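Long-range contacts in 33-36 kDa outer membrane protein (Acinetobacter baumannii, PDB 6GIE), which probably forms a beta-barrel channel of the porin type in the outer membrane and has been associated with carbapenem susceptibility: residues A[147-157]-A[189-198]; A[204-212]-A[223-232]. All coordinates share one frame; numbering follows the deposited sequence.

Overall arrangement
Going along the chain from the N terminus, contact 1 comes first: strand 149-157 pairs with 190-200 and closes a long loop, most of which (159-188) could not be modelled. Residues 199-203 lead on to contact 2, where strand 207-216 turns back through a short hairpin to pair with 220-229. The two contacts follow one another in series and neither nest nor cross, their centres about 18 Å apart. They meet because 190-200 also pairs with 207-216: Y197 N lies 2.7 Å from F210 O and T195 N 3.0 Å from A212 O, both probable hydrogen bonds. Together they make four consecutive staves of the barrel wall, which closes where 22-35 pairs with 285-295.

Contact 1. Residues A[147-157]-A[189-198]; sequences PNFLVAVGYTS and DAVTARTKYV
The Y197 ring presents its edge to F149, with Y197 CD1 4.0 Å from F149 CB and the CB close to the ring plane. F149 in turn approaches T195 obliquely, CE1 to CB 3.8 Å; its CG is swung opposite the backbone N (chi1 179°), which lays the ring along this surface. At the far end the Y155 ring takes D189 OD1 at its edge, 4.0 Å from CD2, the ring and carboxylate planes 66° apart; the ring's hydroxyl bonds Y137 of the adjoining strand. On the other face, the R194 guanidinium lies obliquely beside L150, NH2 to CD2 4.1 Å, while NE makes a salt bridge to E140. K196 reaches a salt bridge with E65, and L150 packs on F68 of helix 66-69. T192 OG1 holds a water 2.9 Å away, which bonds Y155 O weakly. Eight good backbone bonds tie L150, A152, G154 and T156 to K196, R194, T192 and A190; around G154 both donors stand above the acceptor's carbonyl plane. With F149, V151, V153, Y155, V191 and Y197 on one face, probably the lipid side, and R194 and K196 on the other, this antiparallel pair is characteristic of a porin barrel wall.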
ATOM      1  N   PRO A 147      13.821  -2.826  14.010  1.00 26.96           N
ATOM      2  CA  PRO A 147      12.730  -3.735  13.733  1.00 26.61           C
ATOM      3  C   PRO A 147      11.424  -2.982  13.380  1.00 23.82           C
ATOM      4  O   PRO A 147      11.125  -1.966  13.981  1.00 30.94           O
ATOM      5  CB  PRO A 147      12.595  -4.517  15.046  1.00 30.09           C
ATOM      6  CG  PRO A 147      13.973  -4.537  15.616  1.00 29.63           C
ATOM      7  CD  PRO A 147      14.595  -3.205  15.225  1.00 28.74           C
ATOM      8  N   ASN A 148      10.690  -3.496  12.393  1.00 21.46           N
ATOM      9  CA  ASN A 148       9.481  -2.882  11.806  1.00 19.44           C
ATOM     10  C   ASN A 148       9.628  -1.499  11.178  1.00 18.45           C
ATOM     11  O   ASN A 148       8.623  -0.791  10.934  1.00 15.74           O
ATOM     12  CB  ASN A 148       8.368  -2.904  12.825  1.00 20.49           C
ATOM     13  CG  ASN A 148       8.219  -4.279  13.488  1.00 27.08           C
ATOM     14  OD1 ASN A 148       8.255  -5.325  12.811  1.00 30.89           O
ATOM     15  ND2 ASN A 148       8.034  -4.287  14.803  1.00 33.62           N
ATOM     16  N   PHE A 149      10.884  -1.078  10.941  1.00 17.40           N
ATOM     17  CA  PHE A 149      11.101   0.174  10.267  1.00 16.33           C
ATOM     18  C   PHE A 149      11.888  -0.061   9.002  1.00 18.40           C
ATOM     19  O   PHE A 149      13.104  -0.367   9.050  1.00 18.92           O
ATOM     20  CB  PHE A 149      11.762   1.239  11.171  1.00 16.58           C
ATOM     21  CG  PHE A 149      12.012   2.537  10.444  1.00 17.07           C
ATOM     22  CD1 PHE A 149      10.977   3.207   9.790  1.00 18.25           C
ATOM     23  CD2 PHE A 149      13.271   3.109  10.406  1.00 18.63           C
ATOM     24  CE1 PHE A 149      11.192   4.426   9.108  1.00 19.30           C
ATOM     25  CE2 PHE A 149      13.497   4.332   9.746  1.00 19.31           C
ATOM     26  CZ  PHE A 149      12.476   4.992   9.085  1.00 19.10           C
ATOM     27  N   LEU A 150      11.199   0.148   7.884  1.00 16.75           N
ATOM     28  CA  LEU A 150      11.779  -0.040   6.606  1.00 16.86           C
ATOM     29  C   LEU A 150      12.102   1.296   5.943  1.00 17.41           C
ATOM     30  O   LEU A 150      11.232   2.188   5.802  1.00 15.63           O
ATOM     31  CB  LEU A 150      10.803  -0.854   5.709  1.00 16.00           C
ATOM     32  CG  LEU A 150      11.113  -1.050   4.217  1.00 16.98           C
ATOM     33  CD1 LEU A 150      12.415  -1.795   3.957  1.00 19.57           C
ATOM     34  CD2 LEU A 150       9.955  -1.860   3.565  1.00 17.82           C
ATOM     35  N   VAL A 151      13.337   1.405   5.476  1.00 16.80           N
ATOM     36  CA  VAL A 151      13.694   2.440   4.538  1.00 18.83           C
ATOM     37  C   VAL A 151      14.146   1.825   3.188  1.00 18.65           C
ATOM     38  O   VAL A 151      14.997   0.950   3.170  1.00 19.03           O
ATOM     39  CB  VAL A 151      14.856   3.250   5.094  1.00 21.92           C
ATOM     40  CG1 VAL A 151      15.159   4.413   4.172  1.00 27.51           C
ATOM     41  CG2 VAL A 151      14.504   3.689   6.466  1.00 22.29           C
ATOM     42  N   ALA A 152      13.652   2.387   2.090  1.00 19.23           N
ATOM     43  CA  ALA A 152      13.901   1.874   0.740  1.00 22.19           C
ATOM     44  C   ALA A 152      14.054   2.996  -0.285  1.00 23.11           C
ATOM     45  O   ALA A 152      13.327   3.974  -0.255  1.00 20.51           O
ATOM     46  CB  ALA A 152      12.804   0.971   0.324  1.00 21.82           C
ATOM     47  N   VAL A 153      15.068   2.863  -1.135  1.00 22.22           N
ATOM     48  CA  VAL A 153      15.292   3.810  -2.198  1.00 25.09           C
ATOM     49  C   VAL A 153      15.212   3.025  -3.500  1.00 24.78           C
ATOM     50  O   VAL A 153      15.544   1.855  -3.525  1.00 22.57           O
ATOM     51  CB  VAL A 153      16.699   4.457  -2.119  1.00 27.11           C
ATOM     52  CG1 VAL A 153      16.817   5.334  -0.873  1.00 30.52           C
ATOM     53  CG2 VAL A 153      17.768   3.384  -2.123  1.00 31.16           C
ATOM     54  N   GLY A 154      14.822   3.670  -4.577  1.00 24.10           N
ATOM     55  CA  GLY A 154      14.762   2.949  -5.823  1.00 28.76           C
ATOM     56  C   GLY A 154      14.639   3.855  -6.997  1.00 27.74           C
ATOM     57  O   GLY A 154      14.996   5.022  -6.918  1.00 24.63           O
ATOM     58  N   TYR A 155      14.080   3.321  -8.074  1.00 31.59           N
ATOM     59  CA  TYR A 155      13.766   4.163  -9.214  1.00 36.58           C
ATOM     60  C   TYR A 155      12.699   3.539 -10.081  1.00 33.87           C
ATOM     61  O   TYR A 155      12.351   2.374  -9.920  1.00 35.04           O
ATOM     62  CB  TYR A 155      15.017   4.512  -9.994  1.00 46.05           C
ATOM     63  CG  TYR A 155      15.332   3.490 -11.007  1.00 52.96           C
ATOM     64  CD1 TYR A 155      15.699   2.224 -10.617  1.00 49.93           C
ATOM     65  CD2 TYR A 155      15.213   3.773 -12.366  1.00 53.92           C
ATOM     66  CE1 TYR A 155      15.934   1.239 -11.558  1.00 59.92           C
ATOM     67  CE2 TYR A 155      15.429   2.802 -13.314  1.00 56.61           C
ATOM     68  CZ  TYR A 155      15.802   1.529 -12.910  1.00 59.47           C
ATOM     69  OH  TYR A 155      16.052   0.534 -13.847  1.00 64.71           O
ATOM     70  N   THR A 156      12.126   4.359 -10.945  1.00 30.78           N
ATOM     71  CA  THR A 156      11.071   3.926 -11.808  1.00 34.13           C
ATOM     72  C   THR A 156      11.189   4.629 -13.143  1.00 36.75           C
ATOM     73  O   THR A 156      11.893   5.622 -13.271  1.00 36.08           O
ATOM     74  CB  THR A 156       9.678   4.171 -11.208  1.00 35.16           C
ATOM     75  OG1 THR A 156       8.694   4.061 -12.246  1.00 39.65           O
ATOM     76  CG2 THR A 156       9.602   5.537 -10.623  1.00 33.75           C
ATOM     77  N   SER A 157      10.531   4.076 -14.150  1.00 37.36           N
ATOM     78  CA  SER A 157      10.771   4.506 -15.522  1.00 42.12           C
ATOM     79  C   SER A 157       9.675   3.978 -16.457  1.00 45.23           C
ATOM     80  O   SER A 157       8.891   3.102 -16.068  1.00 37.21           O
ATOM     81  CB  SER A 157      12.143   3.980 -15.980  1.00 42.46           C
ATOM     82  OG  SER A 157      12.474   4.446 -17.282  1.00 48.28           O
ATOM     83  N   ASP A 189      11.355   8.800 -15.975  1.00 45.36           N
ATOM     84  CA  ASP A 189      12.443   8.438 -15.094  1.00 45.70           C
ATOM     85  C   ASP A 189      12.346   9.128 -13.704  1.00 44.34           C
ATOM     86  O   ASP A 189      12.083  10.334 -13.631  1.00 46.55           O
ATOM     87  CB  ASP A 189      13.744   8.838 -15.761  1.00 55.24           C
ATOM     88  CG  ASP A 189      14.886   7.946 -15.381  1.00 64.10           C
ATOM     89  OD1 ASP A 189      14.708   7.049 -14.520  1.00 75.57           O
ATOM     90  OD2 ASP A 189      15.970   8.131 -15.967  1.00 72.85           O
ATOM     91  N   ALA A 190      12.558   8.387 -12.615  1.00 36.10           N
ATOM     92  CA  ALA A 190      12.589   8.991 -11.296  1.00 34.89           C
ATOM     93  C   ALA A 190      13.262   8.116 -10.238  1.00 31.91           C
ATOM     94  O   ALA A 190      13.237   6.883 -10.321  1.00 30.15           O
ATOM     95  CB  ALA A 190      11.186   9.358 -10.856  1.00 34.28           C
ATOM     96  N   VAL A 191      13.889   8.765  -9.267  1.00 30.07           N
ATOM     97  CA  VAL A 191      14.429   8.092  -8.107  1.00 30.14           C
ATOM     98  C   VAL A 191      13.326   8.134  -7.087  1.00 30.28           C
ATOM     99  O   VAL A 191      12.575   9.111  -7.023  1.00 29.03           O
ATOM    100  CB  VAL A 191      15.640   8.852  -7.507  1.00 32.88           C
ATOM    101  CG1 VAL A 191      16.197   8.085  -6.310  1.00 33.00           C
ATOM    102  CG2 VAL A 191      16.701   9.080  -8.571  1.00 35.25           C
ATOM    103  N   THR A 192      13.221   7.106  -6.258  1.00 31.83           N
ATOM    104  CA  THR A 192      12.211   7.135  -5.219  1.00 28.31           C
ATOM    105  C   THR A 192      12.804   6.821  -3.897  1.00 26.17           C
ATOM    106  O   THR A 192      13.868   6.176  -3.793  1.00 22.77           O
ATOM    107  CB  THR A 192      11.130   6.098  -5.472  1.00 32.01           C
ATOM    108  OG1 THR A 192      11.715   4.788  -5.435  1.00 27.63           O
ATOM    109  CG2 THR A 192      10.477   6.355  -6.834  1.00 34.97           C
ATOM    110  N   ALA A 193      12.091   7.238  -2.865  1.00 23.58           N
ATOM    111  CA  ALA A 193      12.499   6.917  -1.508  1.00 24.06           C
ATOM    112  C   ALA A 193      11.273   6.676  -0.762  1.00 24.15           C
ATOM    113  O   ALA A 193      10.263   7.401  -0.960  1.00 25.80           O
ATOM    114  CB  ALA A 193      13.255   8.070  -0.835  1.00 24.64           C
ATOM    115  N   ARG A 194      11.347   5.719   0.162  1.00 22.44           N
ATOM    116  CA  ARG A 194      10.242   5.586   1.062  1.00 21.73           C
ATOM    117  C   ARG A 194      10.549   4.913   2.388  1.00 20.60           C
ATOM    118  O   ARG A 194      11.503   4.104   2.547  1.00 16.96           O
ATOM    119  CB  ARG A 194       9.104   4.862   0.311  1.00 27.08           C
ATOM    120  CG  ARG A 194       9.236   3.386   0.095  1.00 24.80           C
ATOM    121  CD  ARG A 194       7.921   2.773  -0.490  1.00 27.40           C
ATOM    122  NE  ARG A 194       8.202   1.348  -0.717  1.00 19.35           N
ATOM    123  CZ  ARG A 194       7.946   0.404   0.159  1.00 18.55           C
ATOM    124  NH1 ARG A 194       7.263   0.657   1.257  1.00 23.09           N
ATOM    125  NH2 ARG A 194       8.306  -0.832  -0.089  1.00 21.00           N
ATOM    126  N   THR A 195       9.635   5.149   3.314  1.00 17.17           N
ATOM    127  CA  THR A 195       9.764   4.557   4.620  1.00 16.75           C
ATOM    128  C   THR A 195       8.467   3.983   5.064  1.00 14.30           C
ATOM    129  O   THR A 195       7.445   4.451   4.630  1.00 12.20           O
ATOM    130  CB  THR A 195      10.204   5.589   5.682  1.00 19.19           C
ATOM    131  OG1 THR A 195       9.217   6.587   5.838  1.00 19.44           O
ATOM    132  CG2 THR A 195      11.468   6.238   5.298  1.00 21.18           C
ATOM    133  N   LYS A 196       8.543   2.953   5.900  1.00 13.59           N
ATOM    134  CA  LYS A 196       7.398   2.373   6.500  1.00 14.81           C
ATOM    135  C   LYS A 196       7.619   1.956   7.943  1.00 13.71           C
ATOM    136  O   LYS A 196       8.604   1.289   8.277  1.00 12.14           O
ATOM    137  CB  LYS A 196       6.966   1.106   5.716  1.00 18.39           C
ATOM    138  CG  LYS A 196       5.551   0.566   6.085  1.00 18.30           C
ATOM    139  CD  LYS A 196       5.163  -0.554   5.071  1.00 25.23           C
ATOM    140  CE  LYS A 196       4.035  -1.466   5.480  1.00 22.52           C
ATOM    141  NZ  LYS A 196       2.790  -0.699   5.541  1.00 21.23           N
ATOM    142  N   TYR A 197       6.640   2.271   8.800  1.00 13.65           N
ATOM    143  CA  TYR A 197       6.741   1.821  10.208  1.00 13.90           C
ATOM    144  C   TYR A 197       5.455   1.249  10.671  1.00 12.88           C
ATOM    145  O   TYR A 197       4.396   1.786  10.350  1.00 11.21           O
ATOM    146  CB  TYR A 197       7.157   2.998  11.164  1.00 16.42           C
ATOM    147  CG  TYR A 197       7.225   2.584  12.639  1.00 18.49           C
ATOM    148  CD1 TYR A 197       8.274   1.810  13.118  1.00 21.64           C
ATOM    149  CD2 TYR A 197       6.268   2.985  13.539  1.00 21.91           C
ATOM    150  CE1 TYR A 197       8.329   1.459  14.448  1.00 23.52           C
ATOM    151  CE2 TYR A 197       6.343   2.642  14.877  1.00 21.61           C
ATOM    152  CZ  TYR A 197       7.361   1.884  15.307  1.00 23.47           C
ATOM    153  OH  TYR A 197       7.400   1.494  16.602  1.00 32.39           O
ATOM    154  N   VAL A 198       5.550   0.268  11.567  1.00 13.98           N
ATOM    155  CA  VAL A 198       4.362  -0.259  12.244  1.00 14.58           C
ATOM    156  C   VAL A 198       4.790  -0.654  13.620  1.00 17.73           C
ATOM    157  O   VAL A 198       5.701  -1.439  13.785  1.00 24.71           O
ATOM    158  CB  VAL A 198       3.708  -1.458  11.492  1.00 16.27           C
ATOM    159  CG1 VAL A 198       2.545  -2.016  12.304  1.00 19.49           C
ATOM    160  CG2 VAL A 198       3.161  -0.988  10.169  1.00 14.09           C
TER
HETATM  161  O   HOH W   1      10.814   2.432  -6.877  1.00 31.87           O

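Contact 2. Residues A[204-212]-A[223-232]; sequences TNMAIGFEA and GMKTDLFVTP. With C8E ((hydroxyethyloxy)tri(ethyloxy)octane), chain E.
F229 packs against A207 and G209 where the contact is tightest. Its CB sits 3.8 Å from A207 CB and 3.2 Å from A207 O, and the ring then runs along the other strand, turning its edge to the backbone, with CE2 3.8 Å from G209 N. Having no side chain, G209 lets the ring lie this close. F229 CG points away from its own carbonyl carbon (chi1 -63°), which sets the ring edge-on alongside A207 to G209, and P62 and E65 touch F229 as well. Between the strands, six backbone hydrogen bonds pair A207 with F229, G209 with D227 and E211 with K225. This is the ladder of a beta hairpin, strands 207-216 and 220-229, in the porin barrel wall. F229 also centres an inverse gamma turn, and V230 and T231 form a classic beta bulge opposite L234 as the chain turns its corner.

The face carrying I208, F210, T226 and L228 is looser. I208 and L228 lie side by side, CD1 to CD2 4.0 Å, and F210 runs alongside T226, whose OG1 meets the ring edge in plane, 3.5 Å from CD1. A detergent molecule lies along the same face, its C16 3.4 Å from L228 CD1 and its C17 3.7 Å from T226 CG2, consistent with a lipid-facing surface. Toward the corner M206 bends at its third torsion and brings CE within 4.1 Å of V230 CB. On the inner face E211 and K225 are paired through their backbones, yet their charged ends stay apart: E211 OE2 makes its salt bridge to K196, and the end of K225 leads away from the 204-212 segment.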
ATOM      1  N   THR A 204      -1.099  -1.812  25.355  1.00 60.03           N
ATOM      2  CA  THR A 204      -2.466  -1.926  24.813  1.00 56.06           C
ATOM      3  C   THR A 204      -2.560  -2.801  23.550  1.00 59.16           C
ATOM      4  O   THR A 204      -1.551  -3.361  23.063  1.00 48.34           O
ATOM      5  CB  THR A 204      -3.135  -0.554  24.507  1.00 59.52           C
ATOM      6  OG1 THR A 204      -2.671  -0.045  23.252  1.00 61.24           O
ATOM      7  CG2 THR A 204      -2.883   0.477  25.589  1.00 68.34           C
ATOM      8  N   ASN A 205      -3.794  -2.912  23.046  1.00 46.25           N
ATOM      9  CA  ASN A 205      -4.089  -3.587  21.787  1.00 49.24           C
ATOM     10  C   ASN A 205      -4.166  -2.590  20.623  1.00 37.77           C
ATOM     11  O   ASN A 205      -4.744  -2.897  19.599  1.00 38.07           O
ATOM     12  CB  ASN A 205      -5.427  -4.365  21.911  1.00 53.35           C
ATOM     13  CG  ASN A 205      -5.240  -5.732  22.515  1.00 63.18           C
ATOM     14  OD1 ASN A 205      -5.892  -6.099  23.490  1.00 88.12           O
ATOM     15  ND2 ASN A 205      -4.322  -6.491  21.951  1.00 65.75           N
ATOM     16  N   MET A 206      -3.641  -1.382  20.795  1.00 30.23           N
ATOM     17  CA  MET A 206      -3.662  -0.407  19.714  1.00 25.62           C
ATOM     18  C   MET A 206      -2.315  -0.432  18.998  1.00 22.64           C
ATOM     19  O   MET A 206      -1.331  -1.006  19.492  1.00 28.59           O
ATOM     20  CB  MET A 206      -4.009   0.978  20.261  1.00 24.35           C
ATOM     21  CG  MET A 206      -5.318   0.984  21.106  1.00 28.29           C
ATOM     22  SD  MET A 206      -5.532   2.593  21.891  1.00 37.42           S
ATOM     23  CE  MET A 206      -6.554   3.293  20.649  1.00 29.81           C
ATOM     24  N   ALA A 207      -2.256   0.213  17.869  1.00 18.60           N
ATOM     25  CA  ALA A 207      -1.042   0.310  17.147  1.00 20.14           C
ATOM     26  C   ALA A 207      -1.162   1.464  16.182  1.00 19.10           C
ATOM     27  O   ALA A 207      -2.242   2.007  15.938  1.00 14.94           O
ATOM     28  CB  ALA A 207      -0.738  -1.011  16.374  1.00 20.18           C
ATOM     29  N   ILE A 208      -0.022   1.748  15.564  1.00 18.78           N
ATOM     30  CA  ILE A 208       0.078   2.831  14.626  1.00 17.23           C
ATOM     31  C   ILE A 208       0.963   2.486  13.461  1.00 15.89           C
ATOM     32  O   ILE A 208       1.953   1.778  13.627  1.00 15.53           O
ATOM     33  CB  ILE A 208       0.593   4.025  15.391  1.00 19.27           C
ATOM     34  CG1 ILE A 208       0.454   5.291  14.546  1.00 21.70           C
ATOM     35  CG2 ILE A 208       2.036   3.798  15.831  1.00 20.38           C
ATOM     36  CD1 ILE A 208       0.484   6.566  15.426  1.00 22.15           C
ATOM     37  N   GLY A 209       0.606   2.969  12.280  1.00 15.57           N
ATOM     38  CA  GLY A 209       1.423   2.772  11.084  1.00 15.80           C
ATOM     39  C   GLY A 209       1.625   4.043  10.301  1.00 15.86           C
ATOM     40  O   GLY A 209       0.693   4.863  10.152  1.00 15.65           O
ATOM     41  N   PHE A 210       2.849   4.221   9.795  1.00 14.30           N
ATOM     42  CA  PHE A 210       3.176   5.403   9.029  1.00 14.99           C
ATOM     43  C   PHE A 210       3.862   4.934   7.797  1.00 16.65           C
ATOM     44  O   PHE A 210       4.718   3.967   7.862  1.00 16.57           O
ATOM     45  CB  PHE A 210       4.178   6.369   9.751  1.00 15.54           C
ATOM     46  CG  PHE A 210       3.755   6.828  11.108  1.00 19.15           C
ATOM     47  CD1 PHE A 210       2.745   7.780  11.279  1.00 24.05           C
ATOM     48  CD2 PHE A 210       4.430   6.379  12.252  1.00 22.90           C
ATOM     49  CE1 PHE A 210       2.405   8.243  12.566  1.00 23.31           C
ATOM     50  CE2 PHE A 210       4.116   6.835  13.513  1.00 22.07           C
ATOM     51  CZ  PHE A 210       3.080   7.742  13.671  1.00 23.45           C
ATOM     52  N   GLU A 211       3.581   5.654   6.715  1.00 15.83           N
ATOM     53  CA  GLU A 211       4.280   5.479   5.422  1.00 19.08           C
ATOM     54  C   GLU A 211       4.477   6.853   4.760  1.00 17.23           C
ATOM     55  O   GLU A 211       3.549   7.704   4.713  1.00 17.37           O
ATOM     56  CB  GLU A 211       3.455   4.607   4.414  1.00 18.73           C
ATOM     57  CG  GLU A 211       3.566   3.132   4.595  1.00 27.23           C
ATOM     58  CD  GLU A 211       3.310   2.293   3.318  1.00 36.14           C
ATOM     59  OE1 GLU A 211       4.025   2.428   2.285  1.00 43.07           O
ATOM     60  OE2 GLU A 211       2.417   1.434   3.378  1.00 45.35           O
ATOM     61  N   ALA A 212       5.654   7.049   4.215  1.00 17.60           N
ATOM     62  CA  ALA A 212       6.023   8.288   3.546  1.00 20.17           C
ATOM     63  C   ALA A 212       6.770   7.939   2.272  1.00 20.87           C
ATOM     64  O   ALA A 212       7.412   6.861   2.180  1.00 19.17           O
ATOM     65  CB  ALA A 212       6.913   9.119   4.457  1.00 22.35           C
ATOM     66  N   GLY A 223       4.425  12.257  -0.411  1.00 21.73           N
ATOM     67  CA  GLY A 223       3.178  11.795   0.192  1.00 24.42           C
ATOM     68  C   GLY A 223       3.348  11.154   1.552  1.00 23.87           C
ATOM     69  O   GLY A 223       4.387  10.574   1.836  1.00 20.97           O
ATOM     70  N   MET A 224       2.302  11.200   2.374  1.00 25.63           N
ATOM     71  CA  MET A 224       2.280  10.397   3.617  1.00 26.45           C
ATOM     72  C   MET A 224       0.896   9.860   3.979  1.00 22.16           C
ATOM     73  O   MET A 224      -0.169  10.446   3.660  1.00 21.36           O
ATOM     74  CB  MET A 224       2.956  11.174   4.839  1.00 28.83           C
ATOM     75  CG  MET A 224       2.203  12.383   5.396  1.00 56.18           C
ATOM     76  SD  MET A 224       2.792  13.193   6.950  1.00 60.42           S
ATOM     77  CE  MET A 224       3.892  11.924   7.632  1.00 35.49           C
ATOM     78  N   LYS A 225       0.933   8.781   4.733  1.00 20.51           N
ATOM     79  CA  LYS A 225      -0.273   8.111   5.205  1.00 24.02           C
ATOM     80  C   LYS A 225      -0.071   7.799   6.661  1.00 21.12           C
ATOM     81  O   LYS A 225       1.033   7.424   7.066  1.00 19.54           O
ATOM     82  CB  LYS A 225      -0.484   6.796   4.433  1.00 26.91           C
ATOM     83  CG  LYS A 225      -1.756   6.071   4.823  1.00 41.96           C
ATOM     84  CD  LYS A 225      -1.883   4.653   4.252  1.00 42.87           C
ATOM     85  CE  LYS A 225      -3.301   4.467   3.690  1.00 47.67           C
ATOM     86  NZ  LYS A 225      -3.323   5.003   2.282  1.00 52.10           N
ATOM     87  N   THR A 226      -1.127   7.877   7.461  1.00 17.25           N
ATOM     88  CA  THR A 226      -1.022   7.408   8.837  1.00 18.59           C
ATOM     89  C   THR A 226      -2.184   6.508   9.130  1.00 18.03           C
ATOM     90  O   THR A 226      -3.305   6.811   8.699  1.00 20.53           O
ATOM     91  CB  THR A 226      -1.019   8.637   9.797  1.00 22.63           C
ATOM     92  OG1 THR A 226       0.151   9.376   9.513  1.00 22.94           O
ATOM     93  CG2 THR A 226      -1.067   8.263  11.293  1.00 21.01           C
ATOM     94  N   ASP A 227      -1.962   5.443   9.888  1.00 17.85           N
ATOM     95  CA  ASP A 227      -3.081   4.557  10.249  1.00 19.83           C
ATOM     96  C   ASP A 227      -3.110   4.375  11.734  1.00 19.16           C
ATOM     97  O   ASP A 227      -2.092   4.056  12.324  1.00 16.75           O
ATOM     98  CB  ASP A 227      -2.934   3.198   9.558  1.00 26.91           C
ATOM     99  CG  ASP A 227      -3.302   3.256   8.071  1.00 35.85           C
ATOM    100  OD1 ASP A 227      -4.346   3.852   7.692  1.00 43.90           O
ATOM    101  OD2 ASP A 227      -2.550   2.683   7.256  1.00 56.46           O
ATOM    102  N   LEU A 228      -4.263   4.596  12.351  1.00 16.46           N
ATOM    103  CA  LEU A 228      -4.438   4.349  13.779  1.00 17.25           C
ATOM    104  C   LEU A 228      -5.241   3.038  13.922  1.00 16.46           C
ATOM    105  O   LEU A 228      -6.456   2.998  13.667  1.00 15.04           O
ATOM    106  CB  LEU A 228      -5.204   5.497  14.449  1.00 19.36           C
ATOM    107  CG  LEU A 228      -4.822   6.895  13.960  1.00 23.68           C
ATOM    108  CD1 LEU A 228      -5.542   8.038  14.658  1.00 25.18           C
ATOM    109  CD2 LEU A 228      -3.344   7.061  14.209  1.00 34.66           C
ATOM    110  N   PHE A 229      -4.562   2.037  14.469  1.00 15.80           N
ATOM    111  CA  PHE A 229      -5.122   0.736  14.757  1.00 16.55           C
ATOM    112  C   PHE A 229      -5.779   0.783  16.089  1.00 18.64           C
ATOM    113  O   PHE A 229      -5.161   0.494  17.095  1.00 21.83           O
ATOM    114  CB  PHE A 229      -4.054  -0.337  14.616  1.00 16.24           C
ATOM    115  CG  PHE A 229      -3.564  -0.410  13.234  1.00 14.80           C
ATOM    116  CD1 PHE A 229      -4.340  -1.049  12.262  1.00 14.39           C
ATOM    117  CD2 PHE A 229      -2.397   0.217  12.858  1.00 14.39           C
ATOM    118  CE1 PHE A 229      -3.935  -1.048  10.943  1.00 16.18           C
ATOM    119  CE2 PHE A 229      -1.964   0.202  11.539  1.00 13.82           C
ATOM    120  CZ  PHE A 229      -2.741  -0.427  10.563  1.00 13.31           C
ATOM    121  N   VAL A 230      -7.012   1.281  16.107  1.00 17.69           N
ATOM    122  CA  VAL A 230      -7.620   1.526  17.395  1.00 22.10           C
ATOM    123  C   VAL A 230      -7.942   0.210  18.095  1.00 21.93           C
ATOM    124  O   VAL A 230      -8.037   0.183  19.310  1.00 21.21           O
ATOM    125  CB  VAL A 230      -8.854   2.461  17.359  1.00 27.22           C
ATOM    126  CG1 VAL A 230      -8.495   3.832  16.778  1.00 29.59           C
ATOM    127  CG2 VAL A 230     -10.006   1.818  16.632  1.00 30.41           C
ATOM    128  N   THR A 231      -8.114  -0.864  17.321  1.00 19.20           N
ATOM    129  CA  THR A 231      -7.954  -2.210  17.831  1.00 19.49           C
ATOM    130  C   THR A 231      -7.184  -2.919  16.740  1.00 16.85           C
ATOM    131  O   THR A 231      -7.025  -2.344  15.670  1.00 14.75           O
ATOM    132  CB  THR A 231      -9.300  -2.952  17.967  1.00 21.07           C
ATOM    133  OG1 THR A 231      -9.757  -3.383  16.659  1.00 19.68           O
ATOM    134  CG2 THR A 231     -10.342  -2.101  18.666  1.00 23.73           C
ATOM    135  N   PRO A 232      -6.823  -4.178  16.942  1.00 17.76           N
ATOM    136  CA  PRO A 232      -6.098  -4.951  15.929  1.00 20.00           C
ATOM    137  C   PRO A 232      -6.905  -5.165  14.609  1.00 22.56           C
ATOM    138  O   PRO A 232      -6.324  -5.427  13.498  1.00 16.80           O
ATOM    139  CB  PRO A 232      -5.829  -6.318  16.646  1.00 21.41           C
ATOM    140  CG  PRO A 232      -5.900  -5.982  18.098  1.00 22.20           C
ATOM    141  CD  PRO A 232      -7.023  -4.974  18.167  1.00 21.22           C
TER
HETATM  142  C14 C8E E 304      -7.742  10.025  11.429  1.00 36.19           C
HETATM  143  O15 C8E E 304      -6.415   9.880  10.924  1.00 45.29           O
HETATM  144  C16 C8E E 304      -5.405  10.095  11.914  1.00 30.54           C
HETATM  145  C17 C8E E 304      -4.041  10.381  11.296  1.00 27.94           C
HETATM  146  O18 C8E E 304      -3.874  11.792  11.061  1.00 43.28           O
HETATM  147  C19 C8E E 304      -2.519  12.226  10.887  1.00 42.10           C
HETATM  148  C20 C8E E 304      -2.207  12.493   9.423  1.00 44.67           C
HETATM  149  O21 C8E E 304      -1.597  13.777   9.341  1.00 59.04           O